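Local coordinates for ribosome-inactivating protein (Lychnis chalcedonica, PDB 2G5X) that belongs to the plant ribosome-inactivating protein family and probably inactivates ribosomes, at residues T37-V48 with T60-V71; R1-D9 with L47-R56. One frame throughout, in Å; residues are numbered along the deposited sequence.

Interaction 1: T37-V48 with T60-V71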
loop_
_atom_site.group_PDB
_atom_site.type_symbol
_atom_site.label_atom_id
_atom_site.label_comp_id
_atom_site.label_asym_id
_atom_site.label_seq_id
_atom_site.Cartn_x
_atom_site.Cartn_y
_atom_site.Cartn_z
ATOM N N THR A 37 -11.899 -5.802 7.127
ATOM C CA THR A 37 -11.173 -4.986 8.094
ATOM C C THR A 37 -12.057 -4.718 9.307
ATOM O O THR A 37 -13.280 -4.897 9.256
ATOM C CB THR A 37 -10.734 -3.629 7.501
ATOM O OG1 THR A 37 -11.889 -2.833 7.209
ATOM C CG2 THR A 37 -9.922 -3.842 6.227
ATOM N N LYS A 38 -11.430 -4.295 10.399
ATOM C CA LYS A 38 -12.144 -3.998 11.635
ATOM C C LYS A 38 -12.129 -2.491 11.885
ATOM O O LYS A 38 -11.068 -1.865 11.905
ATOM C CB LYS A 38 -11.478 -4.721 12.812
ATOM C CG LYS A 38 -10.820 -6.046 12.450
ATOM C CD LYS A 38 -11.767 -7.003 11.730
ATOM C CE LYS A 38 -11.024 -8.260 11.285
ATOM N NZ LYS A 38 -11.874 -9.200 10.493
ATOM N N LYS A 39 -13.309 -1.913 12.083
ATOM C CA LYS A 39 -13.420 -0.476 12.313
ATOM C C LYS A 39 -12.598 0.005 13.508
ATOM O O LYS A 39 -12.028 1.100 13.478
ATOM C CB LYS A 39 -14.890 -0.095 12.505
ATOM C CG LYS A 39 -15.162 1.400 12.472
ATOM C CD LYS A 39 -16.661 1.677 12.424
ATOM C CE LYS A 39 -16.952 3.162 12.320
ATOM N NZ LYS A 39 -18.413 3.425 12.179
ATOM N N ALA A 40 -12.531 -0.814 14.553
ATOM C CA ALA A 40 -11.789 -0.453 15.759
ATOM C C ALA A 40 -10.271 -0.590 15.633
ATOM O O ALA A 40 -9.548 -0.325 16.591
ATOM C CB ALA A 40 -12.289 -1.283 16.947
ATOM N N ASN A 41 -9.781 -1.012 14.470
ATOM C CA ASN A 41 -8.337 -1.157 14.278
ATOM C C ASN A 41 -7.693 0.112 13.718
ATOM O O ASN A 41 -6.708 0.043 12.982
ATOM C CB ASN A 41 -8.025 -2.326 13.337
ATOM C CG ASN A 41 -8.038 -3.672 14.043
ATOM O OD1 ASN A 41 -8.125 -3.747 15.270
ATOM N ND2 ASN A 41 -7.935 -4.745 13.265
ATOM N N ASN A 42 -8.245 1.269 14.068
ATOM C CA ASN A 42 -7.700 2.533 13.585
ATOM C C ASN A 42 -6.389 2.886 14.284
ATOM O O ASN A 42 -5.654 3.765 13.832
ATOM C CB ASN A 42 -8.717 3.659 13.786
ATOM C CG ASN A 42 -9.147 3.799 15.227
ATOM O OD1 ASN A 42 -9.723 2.878 15.807
ATOM N ND2 ASN A 42 -8.869 4.954 15.818
ATOM N N ASP A 43 -6.095 2.191 15.382
ATOM C CA ASP A 43 -4.872 2.427 16.146
ATOM C C ASP A 43 -3.941 1.219 16.069
ATOM O O ASP A 43 -3.014 1.077 16.876
ATOM C CB ASP A 43 -5.223 2.720 17.605
ATOM C CG ASP A 43 -5.852 1.530 18.299
ATOM O OD1 ASP A 43 -6.627 0.796 17.642
ATOM O OD2 ASP A 43 -5.580 1.330 19.503
ATOM N N LYS A 44 -4.210 0.344 15.104
ATOM C CA LYS A 44 -3.411 -0.854 14.871
ATOM C C LYS A 44 -2.850 -0.744 13.463
ATOM O O LYS A 44 -3.447 -0.090 12.608
ATOM C CB LYS A 44 -4.275 -2.114 14.990
ATOM C CG LYS A 44 -4.294 -2.732 16.379
ATOM C CD LYS A 44 -4.612 -1.703 17.448
ATOM C CE LYS A 44 -4.482 -2.297 18.842
ATOM N NZ LYS A 44 -4.646 -1.258 19.895
ATOM N N PHE A 45 -1.705 -1.373 13.221
ATOM C CA PHE A 45 -1.086 -1.296 11.904
ATOM C C PHE A 45 -0.564 -2.625 11.384
ATOM O O PHE A 45 -0.239 -3.530 12.155
ATOM C CB PHE A 45 0.061 -0.280 11.930
ATOM C CG PHE A 45 -0.348 1.066 12.443
ATOM C CD1 PHE A 45 -0.503 1.287 13.810
ATOM C CD2 PHE A 45 -0.655 2.094 11.557
ATOM C CE1 PHE A 45 -0.966 2.509 14.285
ATOM C CE2 PHE A 45 -1.118 3.319 12.020
ATOM C CZ PHE A 45 -1.276 3.528 13.388
ATOM N N VAL A 46 -0.499 -2.730 10.062
ATOM C CA VAL A 46 0.011 -3.918 9.401
ATOM C C VAL A 46 1.309 -3.504 8.714
ATOM O O VAL A 46 1.325 -2.553 7.925
ATOM C CB VAL A 46 -0.980 -4.446 8.345
ATOM C CG1 VAL A 46 -0.374 -5.634 7.615
ATOM C CG2 VAL A 46 -2.286 -4.848 9.015
ATOM N N LEU A 47 2.396 -4.197 9.032
ATOM C CA LEU A 47 3.689 -3.885 8.440
ATOM C C LEU A 47 3.926 -4.737 7.204
ATOM O O LEU A 47 3.530 -5.902 7.154
ATOM C CB LEU A 47 4.817 -4.111 9.450
ATOM C CG LEU A 47 4.762 -3.290 10.744
ATOM C CD1 LEU A 47 6.009 -3.573 11.568
ATOM C CD2 LEU A 47 4.673 -1.802 10.419
ATOM N N VAL A 48 4.572 -4.136 6.209
ATOM C CA VAL A 48 4.876 -4.794 4.946
ATOM C C VAL A 48 6.328 -4.535 4.554
ATOM O O VAL A 48 6.770 -3.391 4.523
ATOM C CB VAL A 48 3.955 -4.253 3.823
ATOM C CG1 VAL A 48 4.478 -4.669 2.456
ATOM C CG2 VAL A 48 2.540 -4.766 4.034
ATOM N N THR A 60 10.286 -0.928 5.137
ATOM C CA THR A 60 9.084 -1.481 5.759
ATOM C C THR A 60 7.951 -0.455 5.767
ATOM O O THR A 60 8.081 0.615 6.355
ATOM C CB THR A 60 9.373 -1.932 7.215
ATOM O OG1 THR A 60 10.448 -2.882 7.214
ATOM C CG2 THR A 60 8.134 -2.577 7.837
ATOM N N LEU A 61 6.847 -0.791 5.104
ATOM C CA LEU A 61 5.683 0.089 5.031
ATOM C C LEU A 61 4.734 -0.179 6.193
ATOM O O LEU A 61 4.605 -1.316 6.641
ATOM C CB LEU A 61 4.916 -0.149 3.727
ATOM C CG LEU A 61 5.660 -0.041 2.395
ATOM C CD1 LEU A 61 4.720 -0.430 1.254
ATOM C CD2 LEU A 61 6.165 1.375 2.208
ATOM N N ALA A 62 4.053 0.865 6.663
ATOM C CA ALA A 62 3.098 0.719 7.760
ATOM C C ALA A 62 1.710 1.175 7.316
ATOM O O ALA A 62 1.527 2.326 6.923
ATOM C CB ALA A 62 3.550 1.530 8.971
ATOM N N PHE A 63 0.736 0.267 7.373
ATOM C CA PHE A 63 -0.639 0.582 6.979
ATOM C C PHE A 63 -1.600 0.532 8.161
ATOM O O PHE A 63 -1.559 -0.410 8.956
ATOM C CB PHE A 63 -1.168 -0.417 5.939
ATOM C CG PHE A 63 -0.451 -0.384 4.621
ATOM C CD1 PHE A 63 0.653 -1.200 4.394
ATOM C CD2 PHE A 63 -0.899 0.441 3.594
ATOM C CE1 PHE A 63 1.301 -1.199 3.158
ATOM C CE2 PHE A 63 -0.261 0.453 2.357
ATOM C CZ PHE A 63 0.841 -0.370 2.137
ATOM N N ARG A 64 -2.468 1.538 8.270
ATOM C CA ARG A 64 -3.476 1.553 9.329
ATOM C C ARG A 64 -4.370 0.352 9.006
ATOM O O ARG A 64 -4.848 0.214 7.882
ATOM C CB ARG A 64 -4.273 2.864 9.294
ATOM C CG ARG A 64 -5.476 2.907 10.240
ATOM C CD ARG A 64 -5.966 4.344 10.477
ATOM N NE ARG A 64 -5.020 5.100 11.298
ATOM C CZ ARG A 64 -4.297 6.131 10.870
ATOM N NH1 ARG A 64 -4.407 6.558 9.617
ATOM N NH2 ARG A 64 -3.445 6.726 11.693
ATOM N N ALA A 65 -4.583 -0.515 9.993
ATOM C CA ALA A 65 -5.358 -1.744 9.809
ATOM C C ALA A 65 -6.855 -1.631 9.523
ATOM O O ALA A 65 -7.439 -2.520 8.900
ATOM C CB ALA A 65 -5.135 -2.659 11.011
ATOM N N SER A 66 -7.478 -0.548 9.966
ATOM C CA SER A 66 -8.910 -0.375 9.754
ATOM C C SER A 66 -9.303 -0.046 8.320
ATOM O O SER A 66 -10.408 -0.383 7.885
ATOM C CB SER A 66 -9.445 0.727 10.673
ATOM O OG SER A 66 -8.827 1.968 10.385
ATOM N N ASP A 67 -8.403 0.607 7.588
ATOM C CA ASP A 67 -8.697 1.021 6.219
ATOM C C ASP A 67 -7.577 0.827 5.198
ATOM O O ASP A 67 -7.693 1.288 4.062
ATOM C CB ASP A 67 -9.118 2.492 6.219
ATOM C CG ASP A 67 -8.079 3.400 6.865
ATOM O OD1 ASP A 67 -6.971 2.916 7.180
ATOM O OD2 ASP A 67 -8.368 4.600 7.054
ATOM N N ALA A 68 -6.503 0.152 5.600
ATOM C CA ALA A 68 -5.362 -0.108 4.716
ATOM C C ALA A 68 -4.737 1.186 4.175
ATOM O O ALA A 68 -4.325 1.260 3.019
ATOM C CB ALA A 68 -5.797 -1.016 3.558
ATOM N N TYR A 69 -4.647 2.191 5.038
ATOM C CA TYR A 69 -4.093 3.499 4.686
ATOM C C TYR A 69 -2.608 3.608 5.074
ATOM O O TYR A 69 -2.244 3.347 6.216
ATOM C CB TYR A 69 -4.924 4.566 5.401
ATOM C CG TYR A 69 -4.709 5.979 4.938
ATOM C CD1 TYR A 69 -3.816 6.821 5.599
ATOM C CD2 TYR A 69 -5.417 6.488 3.853
ATOM C CE1 TYR A 69 -3.637 8.136 5.192
ATOM C CE2 TYR A 69 -5.246 7.804 3.436
ATOM C CZ TYR A 69 -4.357 8.622 4.109
ATOM O OH TYR A 69 -4.191 9.926 3.707
ATOM N N LEU A 70 -1.756 3.998 4.124
ATOM C CA LEU A 70 -0.312 4.126 4.379
ATOM C C LEU A 70 0.030 5.355 5.230
ATOM O O LEU A 70 -0.287 6.485 4.854
ATOM C CB LEU A 70 0.457 4.198 3.052
ATOM C CG LEU A 70 1.987 4.277 3.153
ATOM C CD1 LEU A 70 2.540 2.961 3.682
ATOM C CD2 LEU A 70 2.583 4.592 1.786
ATOM N N VAL A 71 0.691 5.134 6.366
ATOM C CA VAL A 71 1.049 6.236 7.260
ATOM C C VAL A 71 2.537 6.584 7.311
ATOM O O VAL A 71 2.912 7.612 7.878
ATOM C CB VAL A 71 0.566 5.965 8.710
ATOM C CG1 VAL A 71 -0.950 5.743 8.726
ATOM C CG2 VAL A 71 1.293 4.756 9.292
HETATM O O HOH W 1 -8.491 -4.536 10.343
HETATM O O HOH W 2 -3.918 5.806 14.553
#
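Arg64 starts out extended, CG trans to its own N, then bends at chi3 (-71°), and this kink brings NE onto the backbone of Asn42. Phe45, with CG trans to its carbonyl carbon (chi1 -54°), leans against the neighbouring strand, where its ring meets Arg64 and Val71 obliquely: CD2 lies 3.6 Å from Arg64 CA and CE2 3.9 Å from Val71 CG2. The bond from Arg64 NE to Asn42 O is 2.9 Å long and lies in the guanidinium plane; a water bridges the same Asn42 O and Arg64 NH2, and Glu91 gives NH2 a salt bridge, so the rotation of the group is fixed from several sides. Val48 CG2 meets Phe63 CE1 at 3.9 Å, while Leu70 CD1 lies over one face of that ring. On the other side of the sheet Leu47 CD2 touches Ala62 CB. Beyond the strands, Thr37 OG1 donates to Ser66 O (2.9 Å) from above the carbonyl plane, and a second water ties Lys38 N and Asn41 ND2 to Ala65 O. Paired backbone bonds join Val46 with Phe63 and Val48 with Leu61; a further one, Ala65 N to Lys44 O (2.9 Å), is almost straight at 176°. This is the antiparallel hairpin of strands 45-51 and 58-64, and strand 58-64 turns into strand 69-76 through a G1 beta bulge, in which Ala68 and Tyr69 face Arg64.

Interaction 2: R1-D9 with L47-R56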
loop_
_atom_site.group_PDB
_atom_site.type_symbol
_atom_site.label_atom_id
_atom_site.label_comp_id
_atom_site.label_asym_id
_atom_site.label_seq_id
_atom_site.Cartn_x
_atom_site.Cartn_y
_atom_site.Cartn_z
ATOM N N ARG A 1 5.573 -11.606 8.909
ATOM C CA ARG A 1 5.270 -10.282 8.302
ATOM C C ARG A 1 5.224 -10.407 6.786
ATOM O O ARG A 1 6.119 -11.000 6.178
ATOM C CB ARG A 1 6.347 -9.265 8.694
ATOM C CG ARG A 1 6.088 -7.851 8.186
ATOM C CD ARG A 1 7.269 -6.929 8.472
ATOM N NE ARG A 1 7.561 -6.808 9.899
ATOM C CZ ARG A 1 8.594 -6.129 10.392
ATOM N NH1 ARG A 1 9.433 -5.508 9.573
ATOM N NH2 ARG A 1 8.792 -6.070 11.704
ATOM N N PRO A 2 4.172 -9.865 6.154
ATOM C CA PRO A 2 4.069 -9.943 4.695
ATOM C C PRO A 2 5.321 -9.322 4.083
ATOM O O PRO A 2 5.736 -8.233 4.483
ATOM C CB PRO A 2 2.814 -9.129 4.398
ATOM C CG PRO A 2 1.969 -9.371 5.617
ATOM C CD PRO A 2 2.978 -9.223 6.731
ATOM N N SER A 3 5.926 -10.017 3.127
ATOM C CA SER A 3 7.136 -9.514 2.489
ATOM C C SER A 3 7.142 -9.826 1.002
ATOM O O SER A 3 6.692 -10.892 0.577
ATOM C CB SER A 3 8.371 -10.137 3.146
ATOM O OG SER A 3 9.570 -9.645 2.571
ATOM N N TRP A 4 7.645 -8.885 0.211
ATOM C CA TRP A 4 7.730 -9.084 -1.228
ATOM C C TRP A 4 9.049 -8.564 -1.771
ATOM O O TRP A 4 9.399 -7.398 -1.576
ATOM C CB TRP A 4 6.576 -8.381 -1.960
ATOM C CG TRP A 4 6.593 -8.609 -3.465
ATOM C CD1 TRP A 4 6.851 -9.789 -4.111
ATOM C CD2 TRP A 4 6.342 -7.640 -4.494
ATOM N NE1 TRP A 4 6.780 -9.613 -5.474
ATOM C CE2 TRP A 4 6.469 -8.306 -5.737
ATOM C CE3 TRP A 4 6.020 -6.277 -4.487
ATOM C CZ2 TRP A 4 6.289 -7.650 -6.962
ATOM C CZ3 TRP A 4 5.840 -5.623 -5.710
ATOM C CH2 TRP A 4 5.975 -6.313 -6.929
ATOM N N THR A 5 9.797 -9.447 -2.424
ATOM C CA THR A 5 11.042 -9.042 -3.046
ATOM C C THR A 5 10.546 -8.522 -4.391
ATOM O O THR A 5 10.046 -9.281 -5.224
ATOM C CB THR A 5 11.998 -10.238 -3.227
ATOM O OG1 THR A 5 12.420 -10.699 -1.939
ATOM C CG2 THR A 5 13.226 -9.833 -4.034
ATOM N N VAL A 6 10.653 -7.211 -4.578
ATOM C CA VAL A 6 10.177 -6.560 -5.791
ATOM C C VAL A 6 10.874 -7.124 -7.023
ATOM O O VAL A 6 11.969 -6.690 -7.389
ATOM C CB VAL A 6 10.393 -5.038 -5.694
ATOM C CG1 VAL A 6 9.790 -4.348 -6.898
ATOM C CG2 VAL A 6 9.756 -4.509 -4.402
ATOM N N ASP A 7 10.215 -8.090 -7.656
ATOM C CA ASP A 7 10.753 -8.777 -8.825
ATOM C C ASP A 7 9.612 -9.218 -9.751
ATOM O O ASP A 7 8.437 -9.105 -9.401
ATOM C CB ASP A 7 11.561 -9.990 -8.349
ATOM C CG ASP A 7 12.626 -10.415 -9.335
ATOM O OD1 ASP A 7 13.370 -11.367 -9.012
ATOM O OD2 ASP A 7 12.725 -9.806 -10.422
ATOM N N SER A 8 9.962 -9.745 -10.921
ATOM C CA SER A 8 8.972 -10.156 -11.915
ATOM C C SER A 8 8.276 -11.506 -11.731
ATOM O O SER A 8 7.704 -12.042 -12.682
ATOM C CB SER A 8 9.609 -10.102 -13.306
ATOM O OG SER A 8 10.796 -10.874 -13.352
ATOM N N ASP A 9 8.306 -12.044 -10.516
ATOM C CA ASP A 9 7.661 -13.327 -10.224
ATOM C C ASP A 9 6.232 -13.045 -9.747
ATOM O O ASP A 9 6.020 -12.683 -8.597
ATOM C CB ASP A 9 8.467 -14.058 -9.143
ATOM C CG ASP A 9 7.924 -15.442 -8.827
ATOM O OD1 ASP A 9 8.702 -16.261 -8.288
ATOM O OD2 ASP A 9 6.734 -15.714 -9.096
ATOM N N LEU A 47 2.396 -4.197 9.032
ATOM C CA LEU A 47 3.689 -3.885 8.440
ATOM C C LEU A 47 3.926 -4.737 7.204
ATOM O O LEU A 47 3.530 -5.902 7.154
ATOM C CB LEU A 47 4.817 -4.111 9.450
ATOM C CG LEU A 47 4.762 -3.290 10.744
ATOM C CD1 LEU A 47 6.009 -3.573 11.568
ATOM C CD2 LEU A 47 4.673 -1.802 10.419
ATOM N N VAL A 48 4.572 -4.136 6.209
ATOM C CA VAL A 48 4.876 -4.794 4.946
ATOM C C VAL A 48 6.328 -4.535 4.554
ATOM O O VAL A 48 6.770 -3.391 4.523
ATOM C CB VAL A 48 3.955 -4.253 3.823
ATOM C CG1 VAL A 48 4.478 -4.669 2.456
ATOM C CG2 VAL A 48 2.540 -4.766 4.034
ATOM N N ASN A 49 7.066 -5.597 4.254
ATOM C CA ASN A 49 8.459 -5.448 3.841
ATOM C C ASN A 49 8.595 -5.493 2.323
ATOM O O ASN A 49 8.069 -6.397 1.677
ATOM C CB ASN A 49 9.320 -6.577 4.419
ATOM C CG ASN A 49 9.817 -6.287 5.823
ATOM O OD1 ASN A 49 9.403 -5.323 6.460
ATOM N ND2 ASN A 49 10.711 -7.138 6.314
ATOM N N LEU A 50 9.282 -4.504 1.758
ATOM C CA LEU A 50 9.558 -4.475 0.323
ATOM C C LEU A 50 11.080 -4.637 0.265
ATOM O O LEU A 50 11.812 -3.895 0.924
ATOM C CB LEU A 50 9.139 -3.135 -0.304
ATOM C CG LEU A 50 7.638 -2.820 -0.392
ATOM C CD1 LEU A 50 7.435 -1.497 -1.142
ATOM C CD2 LEU A 50 6.907 -3.947 -1.117
ATOM N N VAL A 51 11.556 -5.613 -0.500
ATOM C CA VAL A 51 12.992 -5.877 -0.596
ATOM C C VAL A 51 13.490 -5.836 -2.038
ATOM O O VAL A 51 12.837 -6.371 -2.930
ATOM C CB VAL A 51 13.330 -7.278 -0.019
ATOM C CG1 VAL A 51 14.839 -7.501 -0.026
ATOM C CG2 VAL A 51 12.770 -7.417 1.389
ATOM N N LEU A 52 14.638 -5.199 -2.267
ATOM C CA LEU A 52 15.204 -5.144 -3.612
ATOM C C LEU A 52 16.056 -6.389 -3.822
ATOM O O LEU A 52 16.883 -6.733 -2.982
ATOM C CB LEU A 52 16.084 -3.907 -3.798
ATOM C CG LEU A 52 15.396 -2.545 -3.782
ATOM C CD1 LEU A 52 16.439 -1.466 -4.053
ATOM C CD2 LEU A 52 14.293 -2.504 -4.829
ATOM N N PRO A 53 15.864 -7.077 -4.953
ATOM C CA PRO A 53 16.645 -8.284 -5.222
ATOM C C PRO A 53 18.139 -8.032 -5.431
ATOM O O PRO A 53 18.961 -8.903 -5.144
ATOM C CB PRO A 53 15.971 -8.854 -6.470
ATOM C CG PRO A 53 15.496 -7.618 -7.184
ATOM C CD PRO A 53 14.929 -6.787 -6.056
ATOM N N PHE A 54 18.483 -6.839 -5.910
ATOM C CA PHE A 54 19.876 -6.489 -6.197
ATOM C C PHE A 54 20.826 -6.418 -5.006
ATOM O O PHE A 54 21.889 -7.042 -5.010
ATOM C CB PHE A 54 19.953 -5.140 -6.923
ATOM C CG PHE A 54 18.928 -4.964 -7.999
ATOM C CD1 PHE A 54 17.799 -4.184 -7.776
ATOM C CD2 PHE A 54 19.094 -5.567 -9.241
ATOM C CE1 PHE A 54 16.848 -4.006 -8.772
ATOM C CE2 PHE A 54 18.145 -5.398 -10.248
ATOM C CZ PHE A 54 17.019 -4.613 -10.011
ATOM N N ASN A 55 20.444 -5.641 -3.999
ATOM C CA ASN A 55 21.280 -5.428 -2.822
ATOM C C ASN A 55 20.632 -5.849 -1.509
ATOM O O ASN A 55 21.223 -5.694 -0.439
ATOM C CB ASN A 55 21.645 -3.948 -2.752
ATOM C CG ASN A 55 20.443 -3.054 -2.970
ATOM O OD1 ASN A 55 19.356 -3.331 -2.461
ATOM N ND2 ASN A 55 20.629 -1.976 -3.722
ATOM N N ARG A 56 19.413 -6.371 -1.595
ATOM C CA ARG A 56 18.674 -6.821 -0.424
ATOM C C ARG A 56 18.254 -5.683 0.507
ATOM O O ARG A 56 17.830 -5.934 1.636
ATOM C CB ARG A 56 19.493 -7.854 0.360
ATOM C CG ARG A 56 20.033 -9.001 -0.485
ATOM C CD ARG A 56 18.936 -9.691 -1.296
ATOM N NE ARG A 56 17.886 -10.266 -0.458
ATOM C CZ ARG A 56 16.870 -10.988 -0.923
ATOM N NH1 ARG A 56 16.762 -11.229 -2.223
ATOM N NH2 ARG A 56 15.958 -11.471 -0.090
HETATM O O HOH W 3 11.624 -9.424 4.529
#
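Arg1 and Asn49 make the hydrogen bond between side chains in this contact: NH1 reaches OD1 at 3.1 Å and 166°. The acceptor lies in the guanidinium plane, but the amide stands almost perpendicular to that plane (88°), and the donor is tilted from the carbonyl plane. The arginine chain runs extended from its backbone (chi1 -177°) and turns at chi3, which carries the guanidinium past the asparagine, while Asp105 forms a salt bridge with NH2. Asn49 OD1 also probably accepts from Thr60 OG1, so two donors would hold the amide oxygen; a water links its ND2 to Ser3 OG.

Among the backbone bonds, Asn49 N donates to Pro2 O and Trp4 N to Asn49 O (2.9 Å), then Val51 N to Trp4 O and Val6 N to Val51 O. Each acceptor carbonyl also receives a CA-H...O contact, the shortest from Thr5 CA to Val51 O at 3.2 Å. Leu47 O is buried by Arg1 CG and Pro2 CD without a hydrogen-bond partner.

Van der Waals contacts finish the interface. Leu47 CD1 sits over one face of the Arg1 guanidinium, toward its rim. Leu50 CD2 comes to the edge of the Trp4 ring at CE3 (4.2 Å), and that ring also meets Tyr13 and Phe16 of helix 10-25. Farther along, Thr5 CG2 touches Pro53 CB (3.8 Å), and Pro53 CD lies against Val6 O, whose hydrogen bond comes from Gln141. Strands 3-5 and 45-51 pair in parallel and are joined through helix 10-25, which lies between them in the chain and packs Phe16 and Leu20 on Val48: a beta-alpha-beta crossover at the margin of the mixed sheet.

Interactions 1 and 2 have centres about 19 Å apart and share strand 45-51, the second strand of the mixed sheet: strand 3-5 runs parallel along one edge of it and strand 58-64 antiparallel along the other. Leu47 and Val48 belong to both. Along the chain the segments alternate, 1-9, 37-48, 47-56 and 60-71, so the crossover and the hairpin have strand 45-51 as a common element. They meet directly at Thr60 and Asn49, and where Leu61 CD1 packs on Leu50 CD1 at 3.8 Å. Helix 10-25 touches residues of both contacts, joining the N-terminal edge strand to the interior of the sheet.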